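Local structure of beta-N-acetylhexosaminidase (Streptomyces plicatus, 1JAK) at residues 65-70 and 125-130; 72-77 and 142-147; 133-138 and 493-498. The protein hydrolyses terminal N-acetylhexosamine residues from beta-linked glycosides, as a family 20 glycoside hydrolase working by substrate-assisted catalysis. One frame throughout, in Å; residues are numbered along the deposited sequence.

Contact 1: 65-70 and 125-130; sequences ADLLRP and TLRQLL
Leu-67 sets its CG anti to the carbonyl carbon (chi1 -73°), while Arg-127 holds its own between backbone N and carbonyl carbon (chi1 63°) and then bends at chi3 (-62°); together these torsions bring an isobutyl group against a guanidinium. The two side chains cross at about a right angle. Leu-67 CD2 rides over one face of the charged group, 3.7 Å above its plane and displaced toward the rim, where NH2 is its nearest atom. The other methyl, CD1, lies 4.0 Å from Arg-127 CZ, so the leucine fork meets the flat group with both prongs. What steadies the guanidinium is a neighbour one turn back: Gln-124 OE1 accepts a hydrogen bond from NH1. With Arg-127 cut back to an alanine, the methyls of Leu-67 would probably lose the flat surface they rest on and Gln-124 OE1 this donor. Deeper in, the contact turns wholly apolar. Leu-68 CD2 meets Leu-130 CD1 at 3.6 Å, again with the side chains crossed, just where Leu-130 leaves helical geometry. Leu-126, Leu-129 and Leu-130 in turn rest on Val-146 of strand 145-153. The pairing of helices 55-72 and 116-129, with leucines on the buried side and an arginine-leucine contact at the partly exposed side, exemplifies the alpha/beta layering of the non-catalytic domain of family 20 hexosaminidases.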
ATOM      1  N   ALA A  65      -5.614  19.944   9.573  1.00  8.83           N
ATOM      2  CA  ALA A  65      -5.803  20.518  10.901  1.00  9.99           C
ATOM      3  C   ALA A  65      -5.696  19.428  11.963  1.00 10.96           C
ATOM      4  O   ALA A  65      -5.036  19.613  12.988  1.00 11.29           O
ATOM      5  CB  ALA A  65      -7.159  21.209  10.989  1.00 10.87           C
ATOM      6  N   ASP A  66      -6.346  18.293  11.715  1.00 10.28           N
ATOM      7  CA  ASP A  66      -6.305  17.178  12.657  1.00 12.05           C
ATOM      8  C   ASP A  66      -4.879  16.673  12.886  1.00 11.93           C
ATOM      9  O   ASP A  66      -4.533  16.258  13.992  1.00 12.05           O
ATOM     10  CB  ASP A  66      -7.185  16.018  12.172  1.00 13.12           C
ATOM     11  CG  ASP A  66      -8.670  16.305  12.322  1.00 16.14           C
ATOM     12  OD1 ASP A  66      -9.030  17.248  13.060  1.00 17.28           O
ATOM     13  OD2 ASP A  66      -9.483  15.577  11.710  1.00 17.80           O
ATOM     14  N   LEU A  67      -4.054  16.697  11.844  1.00 11.54           N
ATOM     15  CA  LEU A  67      -2.671  16.247  11.974  1.00 13.63           C
ATOM     16  C   LEU A  67      -1.825  17.212  12.792  1.00 13.91           C
ATOM     17  O   LEU A  67      -0.914  16.794  13.506  1.00 14.90           O
ATOM     18  CB  LEU A  67      -2.007  16.099  10.599  1.00 14.36           C
ATOM     19  CG  LEU A  67      -2.370  14.944   9.670  1.00 16.14           C
ATOM     20  CD1 LEU A  67      -1.618  15.113   8.358  1.00 15.98           C
ATOM     21  CD2 LEU A  67      -2.010  13.618  10.324  1.00 15.51           C
ATOM     22  N   LEU A  68      -2.129  18.502  12.693  1.00 12.32           N
ATOM     23  CA  LEU A  68      -1.340  19.520  13.380  1.00 13.40           C
ATOM     24  C   LEU A  68      -1.800  19.977  14.762  1.00 14.74           C
ATOM     25  O   LEU A  68      -0.977  20.374  15.588  1.00 14.18           O
ATOM     26  CB  LEU A  68      -1.218  20.757  12.483  1.00 13.25           C
ATOM     27  CG  LEU A  68      -0.632  20.561  11.083  1.00 13.30           C
ATOM     28  CD1 LEU A  68      -0.564  21.904  10.365  1.00 14.24           C
ATOM     29  CD2 LEU A  68       0.748  19.942  11.187  1.00 15.68           C
ATOM     30  N   ARG A  69      -3.100  19.923  15.018  1.00 16.26           N
ATOM     31  CA  ARG A  69      -3.630  20.394  16.295  1.00 16.83           C
ATOM     32  C   ARG A  69      -3.019  19.828  17.580  1.00 17.41           C
ATOM     33  O   ARG A  69      -2.705  20.587  18.497  1.00 19.23           O
ATOM     34  CB  ARG A  69      -5.156  20.234  16.311  1.00 17.96           C
ATOM     35  CG  ARG A  69      -5.867  21.285  15.448  1.00 20.55           C
ATOM     36  CD  ARG A  69      -7.356  21.004  15.273  1.00 21.23           C
ATOM     37  NE  ARG A  69      -7.974  21.962  14.355  1.00 22.24           N
ATOM     38  CZ  ARG A  69      -9.109  21.746  13.698  1.00 22.71           C
ATOM     39  NH1 ARG A  69      -9.755  20.599  13.854  1.00 25.97           N
ATOM     40  NH2 ARG A  69      -9.600  22.675  12.882  1.00 22.25           N
ATOM     41  N   PRO A  70      -2.830  18.502  17.667  1.00 17.91           N
ATOM     42  CA  PRO A  70      -2.251  17.922  18.886  1.00 18.16           C
ATOM     43  C   PRO A  70      -0.873  18.457  19.287  1.00 18.30           C
ATOM     44  O   PRO A  70      -0.679  18.905  20.422  1.00 19.20           O
ATOM     45  CB  PRO A  70      -2.217  16.431  18.574  1.00 18.94           C
ATOM     46  CG  PRO A  70      -3.394  16.256  17.652  1.00 18.60           C
ATOM     47  CD  PRO A  70      -3.245  17.439  16.734  1.00 17.39           C
ATOM     48  N   THR A 125       3.856  16.023   2.104  1.00  8.48           N
ATOM     49  CA  THR A 125       5.172  16.630   1.986  1.00  8.53           C
ATOM     50  C   THR A 125       5.340  17.650   3.109  1.00  7.83           C
ATOM     51  O   THR A 125       6.386  17.710   3.760  1.00  8.52           O
ATOM     52  CB  THR A 125       5.332  17.324   0.624  1.00  7.93           C
ATOM     53  OG1 THR A 125       5.415  16.322  -0.396  1.00  8.97           O
ATOM     54  CG2 THR A 125       6.588  18.192   0.596  1.00  9.12           C
ATOM     55  N   LEU A 126       4.297  18.439   3.341  1.00  8.43           N
ATOM     56  CA  LEU A 126       4.334  19.457   4.385  1.00  9.46           C
ATOM     57  C   LEU A 126       4.657  18.880   5.761  1.00  9.80           C
ATOM     58  O   LEU A 126       5.443  19.459   6.514  1.00  9.98           O
ATOM     59  CB  LEU A 126       2.997  20.204   4.441  1.00  8.77           C
ATOM     60  CG  LEU A 126       2.853  21.273   5.530  1.00 10.32           C
ATOM     61  CD1 LEU A 126       3.928  22.350   5.356  1.00  9.23           C
ATOM     62  CD2 LEU A 126       1.464  21.893   5.444  1.00 10.46           C
ATOM     63  N   ARG A 127       4.068  17.734   6.096  1.00  9.89           N
ATOM     64  CA  ARG A 127       4.319  17.146   7.406  1.00 10.27           C
ATOM     65  C   ARG A 127       5.765  16.686   7.576  1.00  9.53           C
ATOM     66  O   ARG A 127       6.224  16.476   8.698  1.00  9.91           O
ATOM     67  CB  ARG A 127       3.340  15.994   7.684  1.00 11.71           C
ATOM     68  CG  ARG A 127       3.436  14.820   6.742  1.00 12.65           C
ATOM     69  CD  ARG A 127       2.206  13.913   6.853  1.00 11.54           C
ATOM     70  NE  ARG A 127       2.038  13.321   8.182  1.00 10.15           N
ATOM     71  CZ  ARG A 127       1.241  12.286   8.439  1.00 10.11           C
ATOM     72  NH1 ARG A 127       0.539  11.730   7.459  1.00  8.11           N
ATOM     73  NH2 ARG A 127       1.153  11.796   9.671  1.00  9.34           N
ATOM     74  N   GLN A 128       6.487  16.535   6.467  1.00  9.10           N
ATOM     75  CA  GLN A 128       7.888  16.138   6.540  1.00  8.83           C
ATOM     76  C   GLN A 128       8.795  17.370   6.599  1.00 10.09           C
ATOM     77  O   GLN A 128       9.929  17.292   7.072  1.00 10.27           O
ATOM     78  CB  GLN A 128       8.262  15.246   5.350  1.00  8.84           C
ATOM     79  CG  GLN A 128       7.776  13.807   5.517  1.00  8.17           C
ATOM     80  CD  GLN A 128       8.289  12.881   4.426  1.00 10.67           C
ATOM     81  OE1 GLN A 128       9.454  12.949   4.039  1.00 11.10           O
ATOM     82  NE2 GLN A 128       7.423  11.994   3.942  1.00  9.06           N
ATOM     83  N   LEU A 129       8.288  18.507   6.129  1.00 10.35           N
ATOM     84  CA  LEU A 129       9.056  19.750   6.168  1.00 10.37           C
ATOM     85  C   LEU A 129       9.018  20.296   7.595  1.00 10.09           C
ATOM     86  O   LEU A 129       9.962  20.935   8.056  1.00 10.75           O
ATOM     87  CB  LEU A 129       8.477  20.770   5.183  1.00  9.32           C
ATOM     88  CG  LEU A 129       8.600  20.365   3.708  1.00 10.21           C
ATOM     89  CD1 LEU A 129       7.894  21.378   2.826  1.00 11.31           C
ATOM     90  CD2 LEU A 129      10.076  20.255   3.331  1.00 10.75           C
ATOM     91  N   LEU A 130       7.917  20.034   8.294  1.00  9.90           N
ATOM     92  CA  LEU A 130       7.781  20.461   9.682  1.00  9.84           C
ATOM     93  C   LEU A 130       8.695  19.562  10.517  1.00 10.25           C
ATOM     94  O   LEU A 130       9.092  18.486  10.061  1.00 10.70           O
ATOM     95  CB  LEU A 130       6.324  20.320  10.135  1.00  9.85           C
ATOM     96  CG  LEU A 130       5.374  21.374   9.561  1.00 10.69           C
ATOM     97  CD1 LEU A 130       3.927  20.971   9.805  1.00 10.85           C
ATOM     98  CD2 LEU A 130       5.673  22.722  10.209  1.00 10.64           C
TER

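Contact 2: 72-77 and 142-147; sequences TGYRLP and GPWLVA
Trp-144 reaches Thr-72 and Tyr-74 from the centre of an inverse gamma turn, one residue beyond the cis peptide bond that joins Gly-142 to Pro-143. Thr-72 ends helix 55-72 and Tyr-74 lies in the loop after it, in the alpha/beta domain, so the contact ties the helix end to the approach of strand 145-153. The indole is held between two aliphatic groups. On one face lies Gly-142 CA of its own segment; on the opposite face Thr-72 CG2 makes a CH-pi contact, 3.8 Å from the centroid of the five-membered ring and 15° off its normal. Tyr-74 approaches differently. Its hydroxyl comes to the indole edge, near the plane, with OH 3.4 Å from Trp-144 CD1, and the two ring planes stand at 82° in an oblique arrangement. Thr-72 also holds Tyr-74 at its backbone: in an ST turn the threonine OG1 accepts from Tyr-74 N at 3.1 Å, while its CB lies over one face of the phenol ring. The same OG1 is hydrogen-bonded to Leu-68 O, one helical turn earlier. The buried indole nitrogen is satisfied by a water in the ring plane, which accepts from Trp-144 NE1 at 2.9 Å and donates to Thr-72 O, also at 2.9 Å.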
ATOM      1  N   THR A  72       0.794  21.133  17.977  1.00 15.85           N
ATOM      2  CA  THR A  72       0.873  22.588  18.025  1.00 15.79           C
ATOM      3  C   THR A  72       0.002  23.133  19.144  1.00 17.18           C
ATOM      4  O   THR A  72       0.361  24.112  19.799  1.00 18.31           O
ATOM      5  CB  THR A  72       0.386  23.244  16.717  1.00 15.81           C
ATOM      6  OG1 THR A  72      -0.997  22.920  16.509  1.00 13.80           O
ATOM      7  CG2 THR A  72       1.215  22.766  15.531  1.00 12.93           C
ATOM      8  N   GLY A  73      -1.141  22.489  19.351  1.00 18.32           N
ATOM      9  CA  GLY A  73      -2.077  22.936  20.365  1.00 19.99           C
ATOM     10  C   GLY A  73      -2.912  24.081  19.817  1.00 20.49           C
ATOM     11  O   GLY A  73      -3.801  24.593  20.502  1.00 22.50           O
ATOM     12  N   TYR A  74      -2.625  24.476  18.575  1.00 19.07           N
ATOM     13  CA  TYR A  74      -3.329  25.574  17.907  1.00 17.16           C
ATOM     14  C   TYR A  74      -4.737  25.210  17.444  1.00 16.00           C
ATOM     15  O   TYR A  74      -5.030  24.052  17.154  1.00 14.63           O
ATOM     16  CB  TYR A  74      -2.553  26.057  16.675  1.00 17.42           C
ATOM     17  CG  TYR A  74      -1.140  26.545  16.913  1.00 17.49           C
ATOM     18  CD1 TYR A  74      -0.715  26.973  18.173  1.00 17.55           C
ATOM     19  CD2 TYR A  74      -0.238  26.627  15.853  1.00 16.44           C
ATOM     20  CE1 TYR A  74       0.574  27.473  18.365  1.00 17.34           C
ATOM     21  CE2 TYR A  74       1.047  27.125  16.034  1.00 16.60           C
ATOM     22  CZ  TYR A  74       1.448  27.547  17.288  1.00 17.21           C
ATOM     23  OH  TYR A  74       2.717  28.047  17.453  1.00 17.76           O
ATOM     24  N   ARG A  75      -5.594  26.223  17.342  1.00 15.94           N
ATOM     25  CA  ARG A  75      -6.971  26.029  16.901  1.00 15.63           C
ATOM     26  C   ARG A  75      -7.000  25.562  15.445  1.00 13.79           C
ATOM     27  O   ARG A  75      -7.710  24.616  15.102  1.00 14.87           O
ATOM     28  CB  ARG A  75      -7.753  27.337  17.028  1.00 16.75           C
ATOM     29  CG  ARG A  75      -9.222  27.210  16.659  1.00 20.97           C
ATOM     30  CD  ARG A  75      -9.877  28.574  16.507  1.00 25.04           C
ATOM     31  NE  ARG A  75     -11.266  28.450  16.076  1.00 29.13           N
ATOM     32  CZ  ARG A  75     -11.986  29.447  15.569  1.00 31.57           C
ATOM     33  NH1 ARG A  75     -11.450  30.652  15.426  1.00 32.80           N
ATOM     34  NH2 ARG A  75     -13.242  29.235  15.200  1.00 33.07           N
ATOM     35  N   LEU A  76      -6.232  26.242  14.600  1.00 14.15           N
ATOM     36  CA  LEU A  76      -6.143  25.913  13.179  1.00 14.22           C
ATOM     37  C   LEU A  76      -7.506  25.743  12.519  1.00 13.65           C
ATOM     38  O   LEU A  76      -7.834  24.674  12.005  1.00 14.47           O
ATOM     39  CB  LEU A  76      -5.319  24.636  12.991  1.00 15.32           C
ATOM     40  CG  LEU A  76      -3.839  24.766  13.359  1.00 16.70           C
ATOM     41  CD1 LEU A  76      -3.208  23.386  13.435  1.00 18.62           C
ATOM     42  CD2 LEU A  76      -3.132  25.634  12.331  1.00 16.03           C
ATOM     43  N   PRO A  77      -8.321  26.807  12.515  1.00 12.96           N
ATOM     44  CA  PRO A  77      -9.646  26.716  11.898  1.00 12.19           C
ATOM     45  C   PRO A  77      -9.542  26.549  10.384  1.00 12.36           C
ATOM     46  O   PRO A  77      -8.623  27.077   9.758  1.00 11.28           O
ATOM     47  CB  PRO A  77     -10.291  28.041  12.289  1.00 13.22           C
ATOM     48  CG  PRO A  77      -9.125  28.980  12.270  1.00 12.95           C
ATOM     49  CD  PRO A  77      -8.043  28.182  12.969  1.00 13.07           C
ATOM     50  N   GLY A 142       7.683  23.836  19.376  1.00 21.03           N
ATOM     51  CA  GLY A 142       8.008  24.035  17.978  1.00 20.87           C
ATOM     52  C   GLY A 142       9.510  24.252  17.917  1.00 22.59           C
ATOM     53  O   GLY A 142      10.237  23.589  18.657  1.00 23.50           O
ATOM     54  N   PRO A 143      10.014  25.177  17.083  1.00 21.27           N
ATOM     55  CA  PRO A 143       9.302  26.069  16.158  1.00 20.16           C
ATOM     56  C   PRO A 143       8.690  25.297  14.993  1.00 18.78           C
ATOM     57  O   PRO A 143       9.261  24.307  14.535  1.00 17.70           O
ATOM     58  CB  PRO A 143      10.399  27.020  15.672  1.00 22.17           C
ATOM     59  CG  PRO A 143      11.471  26.913  16.715  1.00 23.94           C
ATOM     60  CD  PRO A 143      11.457  25.460  17.056  1.00 23.68           C
ATOM     61  N   TRP A 144       7.544  25.761  14.507  1.00 15.74           N
ATOM     62  CA  TRP A 144       6.865  25.105  13.392  1.00 14.85           C
ATOM     63  C   TRP A 144       7.311  25.735  12.081  1.00 14.61           C
ATOM     64  O   TRP A 144       6.542  26.411  11.397  1.00 14.85           O
ATOM     65  CB  TRP A 144       5.350  25.224  13.577  1.00 13.02           C
ATOM     66  CG  TRP A 144       4.922  24.708  14.916  1.00 13.04           C
ATOM     67  CD1 TRP A 144       4.358  25.426  15.935  1.00 13.25           C
ATOM     68  CD2 TRP A 144       5.087  23.373  15.408  1.00 12.30           C
ATOM     69  NE1 TRP A 144       4.168  24.618  17.033  1.00 13.35           N
ATOM     70  CE2 TRP A 144       4.607  23.354  16.736  1.00 12.96           C
ATOM     71  CE3 TRP A 144       5.600  22.190  14.855  1.00 12.26           C
ATOM     72  CZ2 TRP A 144       4.622  22.197  17.521  1.00 12.71           C
ATOM     73  CZ3 TRP A 144       5.615  21.039  15.636  1.00 11.75           C
ATOM     74  CH2 TRP A 144       5.128  21.052  16.956  1.00 13.64           C
ATOM     75  N   LEU A 145       8.572  25.490  11.736  1.00 14.70           N
ATOM     76  CA  LEU A 145       9.184  26.038  10.535  1.00 15.92           C
ATOM     77  C   LEU A 145       9.037  25.170   9.291  1.00 15.54           C
ATOM     78  O   LEU A 145       9.084  23.942   9.364  1.00 16.64           O
ATOM     79  CB  LEU A 145      10.673  26.280  10.792  1.00 17.40           C
ATOM     80  CG  LEU A 145      11.015  27.273  11.903  1.00 20.48           C
ATOM     81  CD1 LEU A 145      12.496  27.178  12.247  1.00 21.99           C
ATOM     82  CD2 LEU A 145      10.648  28.674  11.451  1.00 21.42           C
ATOM     83  N   VAL A 146       8.864  25.832   8.154  1.00 14.33           N
ATOM     84  CA  VAL A 146       8.738  25.169   6.862  1.00 14.47           C
ATOM     85  C   VAL A 146       9.699  25.872   5.906  1.00 14.71           C
ATOM     86  O   VAL A 146       9.496  27.035   5.557  1.00 15.87           O
ATOM     87  CB  VAL A 146       7.307  25.285   6.298  1.00 14.07           C
ATOM     88  CG1 VAL A 146       7.212  24.549   4.964  1.00 14.26           C
ATOM     89  CG2 VAL A 146       6.309  24.716   7.297  1.00 12.50           C
ATOM     90  N   ALA A 147      10.746  25.163   5.496  1.00 14.58           N
ATOM     91  CA  ALA A 147      11.748  25.718   4.591  1.00 14.57           C
ATOM     92  C   ALA A 147      11.125  26.530   3.456  1.00 14.67           C
ATOM     93  O   ALA A 147      10.087  26.160   2.906  1.00 14.03           O
ATOM     94  CB  ALA A 147      12.610  24.597   4.021  1.00 14.76           C
TER
HETATM   95  O   HOH W   1       3.062  25.090  19.726  1.00 15.38           O

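Contact 3: 133-138 and 493-498; sequences AVEKDS and APYWEA
Glu-135 meets helix 493-499 with its two methylenes, CB against Ala-498 and CG against the backbone at Tyr-495. The contact joins a short 3-10 segment of the alpha/beta domain to a helix far beyond strand 440-447, the last of the parallel barrel strands, a tertiary tie across 355 residues of chain. At the root of the side chain, Glu-135 CB touches Ala-498 CB at 3.7 Å. The next atom, CG, packs against the helix backbone, 3.4 Å from Tyr-495 O. There the chain folds (chi2 -65°), and the carboxylate swings off the helix backbone. At the tip, OE2 arrives at the edge of the Tyr-495 ring, near its plane and 4.2 Å from CD2, while OE1 forms a salt bridge with Arg-185 NH2. The charge is thus matched by an arginine beyond the two segments, and the helix sees chiefly the aliphatic part of the glutamate. Lys-136 works in the same divided way. The bend at chi2 (-66°) brings its CD to 4.0 Å from Ala-498 CB, and a second at chi3 (-64°) turns the rest of the chain. Polar linkage across the contact is left to water. Ala-498 O accepts from two waters: one makes a weak bridge to Glu-135 O, and the other, donating to Ala-498 O at 2.8 Å, accepts from Lys-136 NZ at 2.7 Å.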
ATOM      1  N   ALA A 133       8.721  17.097  16.126  1.00 11.03           N
ATOM      2  CA  ALA A 133       7.795  17.393  17.214  1.00 11.07           C
ATOM      3  C   ALA A 133       6.341  17.377  16.747  1.00 10.01           C
ATOM      4  O   ALA A 133       5.426  17.213  17.553  1.00 12.05           O
ATOM      5  CB  ALA A 133       8.131  18.756  17.823  1.00 12.13           C
ATOM      6  N   VAL A 134       6.133  17.538  15.445  1.00 10.22           N
ATOM      7  CA  VAL A 134       4.783  17.552  14.887  1.00  9.49           C
ATOM      8  C   VAL A 134       4.057  16.220  15.113  1.00 10.18           C
ATOM      9  O   VAL A 134       2.825  16.152  15.044  1.00 10.21           O
ATOM     10  CB  VAL A 134       4.823  17.882  13.368  1.00 10.23           C
ATOM     11  CG1 VAL A 134       5.333  16.684  12.577  1.00  9.51           C
ATOM     12  CG2 VAL A 134       3.442  18.310  12.881  1.00 10.61           C
ATOM     13  N   GLU A 135       4.822  15.171  15.406  1.00  9.48           N
ATOM     14  CA  GLU A 135       4.265  13.838  15.634  1.00  9.92           C
ATOM     15  C   GLU A 135       3.728  13.624  17.051  1.00 12.40           C
ATOM     16  O   GLU A 135       3.022  12.649  17.306  1.00 11.96           O
ATOM     17  CB  GLU A 135       5.326  12.766  15.362  1.00  9.63           C
ATOM     18  CG  GLU A 135       5.878  12.724  13.941  1.00 10.60           C
ATOM     19  CD  GLU A 135       4.834  12.348  12.904  1.00 12.31           C
ATOM     20  OE1 GLU A 135       3.819  11.711  13.264  1.00 12.30           O
ATOM     21  OE2 GLU A 135       5.040  12.680  11.720  1.00 12.75           O
ATOM     22  N   LYS A 136       4.068  14.524  17.971  1.00 14.42           N
ATOM     23  CA  LYS A 136       3.631  14.400  19.363  1.00 16.05           C
ATOM     24  C   LYS A 136       2.134  14.639  19.562  1.00 18.15           C
ATOM     25  O   LYS A 136       1.483  15.293  18.748  1.00 17.18           O
ATOM     26  CB  LYS A 136       4.420  15.372  20.244  1.00 14.90           C
ATOM     27  CG  LYS A 136       5.932  15.194  20.162  1.00 16.07           C
ATOM     28  CD  LYS A 136       6.383  13.858  20.735  1.00 20.40           C
ATOM     29  CE  LYS A 136       6.090  13.766  22.226  1.00 23.57           C
ATOM     30  NZ  LYS A 136       6.631  12.517  22.829  1.00 25.65           N
ATOM     31  N   ASP A 137       1.599  14.113  20.661  1.00 21.52           N
ATOM     32  CA  ASP A 137       0.180  14.260  20.975  1.00 25.16           C
ATOM     33  C   ASP A 137      -0.117  15.425  21.919  1.00 26.31           C
ATOM     34  O   ASP A 137      -1.279  15.775  22.136  1.00 26.92           O
ATOM     35  CB  ASP A 137      -0.365  12.963  21.578  1.00 28.69           C
ATOM     36  CG  ASP A 137       0.410  12.518  22.803  1.00 31.22           C
ATOM     37  OD1 ASP A 137       0.615  13.346  23.715  1.00 33.75           O
ATOM     38  OD2 ASP A 137       0.809  11.335  22.854  1.00 35.26           O
ATOM     39  N   SER A 138       0.924  16.020  22.488  1.00 26.22           N
ATOM     40  CA  SER A 138       0.748  17.148  23.395  1.00 26.08           C
ATOM     41  C   SER A 138       1.438  18.376  22.815  1.00 25.76           C
ATOM     42  O   SER A 138       2.399  18.254  22.052  1.00 25.62           O
ATOM     43  CB  SER A 138       1.323  16.819  24.776  1.00 28.22           C
ATOM     44  OG  SER A 138       2.710  16.543  24.704  1.00 28.45           O
ATOM     45  N   ALA A 493      14.157   9.085  11.377  1.00  9.81           N
ATOM     46  CA  ALA A 493      14.294   8.538  12.728  1.00 10.35           C
ATOM     47  C   ALA A 493      13.578   9.310  13.841  1.00 11.25           C
ATOM     48  O   ALA A 493      12.753   8.746  14.560  1.00  9.86           O
ATOM     49  CB  ALA A 493      15.773   8.375  13.074  1.00 12.58           C
ATOM     50  N   PRO A 494      13.880  10.608  14.000  1.00 11.56           N
ATOM     51  CA  PRO A 494      13.208  11.367  15.061  1.00 11.66           C
ATOM     52  C   PRO A 494      11.693  11.460  14.900  1.00 10.50           C
ATOM     53  O   PRO A 494      10.967  11.556  15.889  1.00 10.92           O
ATOM     54  CB  PRO A 494      13.903  12.727  15.004  1.00 12.54           C
ATOM     55  CG  PRO A 494      14.306  12.845  13.569  1.00 14.12           C
ATOM     56  CD  PRO A 494      14.821  11.462  13.257  1.00 12.54           C
ATOM     57  N   TYR A 495      11.218  11.436  13.658  1.00  9.11           N
ATOM     58  CA  TYR A 495       9.783  11.496  13.404  1.00  9.50           C
ATOM     59  C   TYR A 495       9.125  10.192  13.852  1.00  9.82           C
ATOM     60  O   TYR A 495       8.091  10.200  14.519  1.00 10.33           O
ATOM     61  CB  TYR A 495       9.501  11.716  11.912  1.00  9.74           C
ATOM     62  CG  TYR A 495       9.927  13.071  11.392  1.00  9.62           C
ATOM     63  CD1 TYR A 495      11.268  13.350  11.135  1.00 10.04           C
ATOM     64  CD2 TYR A 495       8.989  14.081  11.174  1.00  9.94           C
ATOM     65  CE1 TYR A 495      11.669  14.602  10.673  1.00  9.78           C
ATOM     66  CE2 TYR A 495       9.376  15.338  10.712  1.00 10.17           C
ATOM     67  CZ  TYR A 495      10.719  15.589  10.465  1.00 10.26           C
ATOM     68  OH  TYR A 495      11.117  16.830  10.018  1.00 10.56           O
ATOM     69  N   TRP A 496       9.732   9.067  13.488  1.00 10.41           N
ATOM     70  CA  TRP A 496       9.174   7.777  13.865  1.00  9.61           C
ATOM     71  C   TRP A 496       9.205   7.578  15.375  1.00  9.90           C
ATOM     72  O   TRP A 496       8.258   7.049  15.957  1.00  9.98           O
ATOM     73  CB  TRP A 496       9.917   6.652  13.139  1.00  9.43           C
ATOM     74  CG  TRP A 496       9.717   6.720  11.651  1.00  8.77           C
ATOM     75  CD1 TRP A 496       8.646   7.266  10.994  1.00 10.44           C
ATOM     76  CD2 TRP A 496      10.575   6.183  10.637  1.00  9.44           C
ATOM     77  NE1 TRP A 496       8.784   7.101   9.639  1.00 10.69           N
ATOM     78  CE2 TRP A 496       9.958   6.438   9.390  1.00 10.11           C
ATOM     79  CE3 TRP A 496      11.803   5.510  10.660  1.00 10.41           C
ATOM     80  CZ2 TRP A 496      10.529   6.042   8.175  1.00 10.91           C
ATOM     81  CZ3 TRP A 496      12.373   5.115   9.448  1.00 11.51           C
ATOM     82  CH2 TRP A 496      11.731   5.383   8.224  1.00 10.68           C
ATOM     83  N   GLU A 497      10.288   8.016  16.010  1.00 10.68           N
ATOM     84  CA  GLU A 497      10.413   7.903  17.459  1.00 10.79           C
ATOM     85  C   GLU A 497       9.305   8.707  18.133  1.00 11.04           C
ATOM     86  O   GLU A 497       8.637   8.221  19.045  1.00 10.32           O
ATOM     87  CB  GLU A 497      11.782   8.422  17.909  1.00 12.88           C
ATOM     88  CG  GLU A 497      12.934   7.487  17.567  1.00 16.04           C
ATOM     89  CD  GLU A 497      14.290   8.120  17.808  1.00 20.70           C
ATOM     90  OE1 GLU A 497      14.378   9.043  18.645  1.00 24.91           O
ATOM     91  OE2 GLU A 497      15.270   7.682  17.168  1.00 23.95           O
ATOM     92  N   ALA A 498       9.108   9.937  17.672  1.00 11.24           N
ATOM     93  CA  ALA A 498       8.081  10.808  18.230  1.00 11.14           C
ATOM     94  C   ALA A 498       6.676  10.264  17.973  1.00 11.74           C
ATOM     95  O   ALA A 498       5.769  10.460  18.783  1.00 10.99           O
ATOM     96  CB  ALA A 498       8.215  12.211  17.644  1.00 10.98           C
TER
HETATM   97  O   HOH W   2       2.966  10.029  19.312  1.00 31.06           O
HETATM   98  O   HOH W   3       6.010  10.271  21.523  1.00 27.20           O

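The three contacts illustrate neighbouring packing sites joined by residues that reach across. Contacts 1 and 2 have centres about 8 Å apart and are stitched together by Arg-69, whose NE lies 2.8 Å from Arg-75 O. Contact 3, its centre about 11 Å from that of contact 1, is joined to it by Tyr-495 OH, 2.6 Å from Leu-130 O. Val-134 adjoins both of the others: its CG2 is 3.6 Å from Leu-68 CD2, and its N 3.5 Å from Trp-144 CZ3. None of the six segments contributes to the inhibitor pocket, which includes Asp-319 and Glu-320; contacts 1 and 2 lie within the alpha/beta domain, and contact 3 attaches helix 493-499 to it.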